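Local coordinates for solute-binding protein (Thermoactinomyces vulgaris, PDB 2ZYO) that binds cyclodextrins and linear maltodextrins such as maltotetraose, probably to deliver them to a membrane sugar transporter, at residues A[85-99]-A[113-125]. Numbering follows the deposited sequence.
Sequences LGEAVTKGLLQPIQV and KALTYGGKLYGLP
The beta-hairpin whose type I' turn runs from Y117 to K120 packs Y117, and Y122 just beyond its second strand, against helix 85-90 and the chain that follows. V89 sets CG2 over the centre of the Y122 ring in a CH-pi contact, 3.6 Å from the centroid and 6° off the normal. With CG1 anti to its backbone N (chi1 170°), the other methyl extends to Y122 OH, 3.4 Å away. P96 lies alongside Y122, its puckered ring bringing CG to 3.9 Å from Y122 CE1. G86 suits the neighbouring Y117 because, lacking a side chain, it lets the ring settle on the backbone, CA 3.9 Å from the centroid and over the face. L85 bridges both tyrosines, CD1 on Y122 CB and CD2 on Y117 CB. Farther along, I97 N donates to L121 O (2.8 Å, 152°), while water 2 gives a proton to I97 O and takes one from L121 N, a further link through water. The long I97 side chain carries CD1 to L121 CD2 (3.7 Å) and L124 CG; M300 also touches it. This is a beta-hairpin with a two-residue type I' loop, seated by Y117 and the following Y122 on a helix of the solute-binding protein fold.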
# COMPACT_ATOMS: atom_id res chain seq x y z
N LEU A 85 -6.68 2.58 9.28
CA LEU A 85 -7.80 1.83 9.86
C LEU A 85 -7.85 1.93 11.38
O LEU A 85 -8.92 2.08 11.96
CB LEU A 85 -7.75 0.36 9.43
CG LEU A 85 -8.91 -0.56 9.81
CD1 LEU A 85 -10.19 -0.11 9.12
CD2 LEU A 85 -8.59 -2.00 9.45
N GLY A 86 -6.68 1.85 12.01
CA GLY A 86 -6.57 1.91 13.47
C GLY A 86 -7.16 3.17 14.07
O GLY A 86 -7.92 3.10 15.04
N GLU A 87 -6.83 4.31 13.47
CA GLU A 87 -7.39 5.61 13.86
C GLU A 87 -8.91 5.60 13.77
O GLU A 87 -9.60 6.08 14.67
CB GLU A 87 -6.82 6.72 12.99
CG GLU A 87 -5.36 7.07 13.27
CD GLU A 87 -4.68 7.76 12.10
OE1 GLU A 87 -5.22 8.75 11.57
OE2 GLU A 87 -3.58 7.30 11.70
N ALA A 88 -9.44 5.04 12.68
CA ALA A 88 -10.88 4.99 12.44
C ALA A 88 -11.61 4.09 13.43
O ALA A 88 -12.68 4.45 13.92
CB ALA A 88 -11.15 4.55 11.01
N VAL A 89 -11.03 2.93 13.71
CA VAL A 89 -11.65 1.95 14.61
C VAL A 89 -11.68 2.44 16.05
O VAL A 89 -12.72 2.38 16.71
CB VAL A 89 -10.95 0.56 14.51
CG1 VAL A 89 -11.43 -0.38 15.61
CG2 VAL A 89 -11.19 -0.07 13.14
N THR A 90 -10.54 2.94 16.54
CA THR A 90 -10.42 3.42 17.92
C THR A 90 -11.31 4.63 18.22
O THR A 90 -11.77 4.80 19.35
CB THR A 90 -8.95 3.74 18.29
OG1 THR A 90 -8.41 4.68 17.37
CG2 THR A 90 -8.10 2.47 18.28
N LYS A 91 -11.55 5.45 17.20
CA LYS A 91 -12.40 6.65 17.33
C LYS A 91 -13.88 6.34 17.07
O LYS A 91 -14.73 7.23 17.17
CB LYS A 91 -11.91 7.76 16.39
CG LYS A 91 -10.52 8.29 16.70
CD LYS A 91 -10.53 9.35 17.79
CE LYS A 91 -9.11 9.74 18.19
NZ LYS A 91 -8.35 10.35 17.06
N GLY A 92 -14.17 5.08 16.76
CA GLY A 92 -15.55 4.61 16.59
C GLY A 92 -16.23 5.08 15.32
O GLY A 92 -17.45 5.24 15.29
N LEU A 93 -15.44 5.29 14.27
CA LEU A 93 -15.96 5.68 12.96
C LEU A 93 -16.55 4.50 12.20
O LEU A 93 -17.48 4.67 11.41
CB LEU A 93 -14.88 6.33 12.11
CG LEU A 93 -14.69 7.85 12.17
CD1 LEU A 93 -13.61 8.26 11.20
CD2 LEU A 93 -15.99 8.57 11.84
N LEU A 94 -15.99 3.32 12.45
CA LEU A 94 -16.36 2.12 11.72
C LEU A 94 -16.89 1.04 12.64
O LEU A 94 -16.51 0.98 13.82
CB LEU A 94 -15.16 1.58 10.93
CG LEU A 94 -14.45 2.53 9.96
CD1 LEU A 94 -13.25 1.83 9.35
CD2 LEU A 94 -15.39 3.04 8.86
N GLN A 95 -17.78 0.21 12.11
CA GLN A 95 -18.24 -0.98 12.83
C GLN A 95 -17.81 -2.22 12.05
O GLN A 95 -17.63 -2.15 10.83
CB GLN A 95 -19.76 -0.94 13.02
CG GLN A 95 -20.57 -0.85 11.74
CD GLN A 95 -22.06 -0.93 12.00
OE1 GLN A 95 -22.55 -1.90 12.59
NE2 GLN A 95 -22.80 0.08 11.54
N PRO A 96 -17.63 -3.35 12.76
CA PRO A 96 -17.19 -4.56 12.06
C PRO A 96 -18.22 -5.04 11.05
O PRO A 96 -19.41 -4.75 11.19
CB PRO A 96 -17.06 -5.59 13.18
CG PRO A 96 -16.97 -4.80 14.44
CD PRO A 96 -17.80 -3.59 14.20
N ILE A 97 -17.76 -5.76 10.02
CA ILE A 97 -18.68 -6.47 9.15
C ILE A 97 -18.81 -7.91 9.62
O ILE A 97 -17.87 -8.49 10.17
CB ILE A 97 -18.29 -6.41 7.65
CG1 ILE A 97 -16.86 -6.93 7.42
CG2 ILE A 97 -18.45 -4.98 7.12
CD1 ILE A 97 -16.57 -7.30 5.97
N GLN A 98 -19.99 -8.48 9.40
CA GLN A 98 -20.24 -9.86 9.76
C GLN A 98 -20.49 -10.68 8.49
O GLN A 98 -21.58 -10.65 7.91
CB GLN A 98 -21.42 -9.96 10.73
CG GLN A 98 -21.13 -9.30 12.07
CD GLN A 98 -22.28 -9.43 13.04
OE1 GLN A 98 -23.23 -8.65 13.01
NE2 GLN A 98 -22.20 -10.42 13.93
N VAL A 99 -19.44 -11.36 8.05
CA VAL A 99 -19.50 -12.27 6.91
C VAL A 99 -18.87 -13.60 7.29
O VAL A 99 -18.03 -13.67 8.19
CB VAL A 99 -18.79 -11.68 5.65
CG1 VAL A 99 -19.50 -10.42 5.16
CG2 VAL A 99 -17.31 -11.41 5.91
N LYS A 113 -5.93 -9.74 6.15
CA LYS A 113 -5.25 -9.36 7.39
C LYS A 113 -5.15 -7.85 7.53
O LYS A 113 -5.29 -7.30 8.62
CB LYS A 113 -3.87 -10.00 7.48
CG LYS A 113 -3.89 -11.51 7.68
CD LYS A 113 -2.48 -12.06 7.86
CE LYS A 113 -2.45 -13.58 7.73
NZ LYS A 113 -3.30 -14.27 8.74
N ALA A 114 -4.93 -7.17 6.40
CA ALA A 114 -4.84 -5.71 6.37
C ALA A 114 -6.14 -5.03 6.80
O ALA A 114 -6.12 -3.91 7.29
CB ALA A 114 -4.43 -5.23 4.99
N LEU A 115 -7.27 -5.73 6.62
CA LEU A 115 -8.58 -5.16 6.94
C LEU A 115 -9.14 -5.67 8.27
O LEU A 115 -10.28 -5.37 8.64
CB LEU A 115 -9.57 -5.39 5.79
CG LEU A 115 -9.14 -4.89 4.40
CD1 LEU A 115 -10.27 -5.07 3.41
CD2 LEU A 115 -8.68 -3.43 4.43
N THR A 116 -8.32 -6.43 8.99
CA THR A 116 -8.65 -6.94 10.31
C THR A 116 -7.97 -6.08 11.36
O THR A 116 -6.82 -5.65 11.18
CB THR A 116 -8.23 -8.42 10.45
OG1 THR A 116 -8.89 -9.20 9.45
CG2 THR A 116 -8.59 -8.98 11.82
N TYR A 117 -8.69 -5.80 12.45
CA TYR A 117 -8.17 -4.98 13.53
C TYR A 117 -8.77 -5.39 14.87
O TYR A 117 -9.99 -5.48 15.00
CB TYR A 117 -8.45 -3.50 13.26
CG TYR A 117 -7.56 -2.57 14.05
CD1 TYR A 117 -6.33 -2.17 13.54
CD2 TYR A 117 -7.95 -2.10 15.30
CE1 TYR A 117 -5.50 -1.32 14.25
CE2 TYR A 117 -7.12 -1.24 16.03
CZ TYR A 117 -5.90 -0.86 15.50
OH TYR A 117 -5.08 -0.02 16.20
N GLY A 118 -7.91 -5.65 15.85
CA GLY A 118 -8.34 -6.07 17.18
C GLY A 118 -9.23 -7.30 17.20
O GLY A 118 -10.17 -7.38 17.99
N GLY A 119 -8.95 -8.25 16.31
CA GLY A 119 -9.70 -9.50 16.22
C GLY A 119 -11.06 -9.39 15.55
O GLY A 119 -11.92 -10.26 15.72
N LYS A 120 -11.27 -8.31 14.80
CA LYS A 120 -12.52 -8.08 14.08
C LYS A 120 -12.25 -7.63 12.65
O LYS A 120 -11.25 -6.97 12.38
CB LYS A 120 -13.38 -7.04 14.81
CG LYS A 120 -13.81 -7.46 16.22
CD LYS A 120 -14.68 -6.42 16.90
CE LYS A 120 -15.14 -6.91 18.27
NZ LYS A 120 -16.10 -5.97 18.92
N LEU A 121 -13.15 -8.00 11.74
CA LEU A 121 -13.03 -7.64 10.33
C LEU A 121 -13.81 -6.37 10.02
O LEU A 121 -14.98 -6.25 10.40
CB LEU A 121 -13.52 -8.79 9.44
CG LEU A 121 -13.39 -8.60 7.93
CD1 LEU A 121 -11.93 -8.46 7.51
CD2 LEU A 121 -14.05 -9.75 7.20
N TYR A 122 -13.17 -5.43 9.32
CA TYR A 122 -13.78 -4.13 9.05
C TYR A 122 -14.12 -3.84 7.59
O TYR A 122 -14.71 -2.81 7.27
CB TYR A 122 -12.93 -3.00 9.65
CG TYR A 122 -13.06 -2.99 11.15
CD1 TYR A 122 -14.10 -2.28 11.76
CD2 TYR A 122 -12.19 -3.73 11.95
CE1 TYR A 122 -14.24 -2.29 13.14
CE2 TYR A 122 -12.33 -3.74 13.33
CZ TYR A 122 -13.36 -3.02 13.92
OH TYR A 122 -13.50 -3.03 15.28
N GLY A 123 -13.76 -4.75 6.69
CA GLY A 123 -14.11 -4.55 5.29
C GLY A 123 -13.70 -5.64 4.34
O GLY A 123 -13.11 -6.64 4.73
N LEU A 124 -14.05 -5.43 3.07
CA LEU A 124 -13.68 -6.31 1.98
C LEU A 124 -12.84 -5.52 0.98
O LEU A 124 -13.10 -4.33 0.75
CB LEU A 124 -14.92 -6.92 1.32
CG LEU A 124 -15.78 -7.83 2.21
CD1 LEU A 124 -17.01 -8.31 1.45
CD2 LEU A 124 -14.99 -9.01 2.77
N PRO A 125 -11.80 -6.15 0.41
CA PRO A 125 -10.83 -5.40 -0.38
C PRO A 125 -11.21 -5.16 -1.84
O PRO A 125 -11.92 -5.98 -2.44
CB PRO A 125 -9.58 -6.28 -0.31
CG PRO A 125 -10.12 -7.67 -0.23
CD PRO A 125 -11.45 -7.59 0.49
O HOH W 1 -16.01 -1.13 8.84
O HOH W 2 -15.96 -8.89 12.26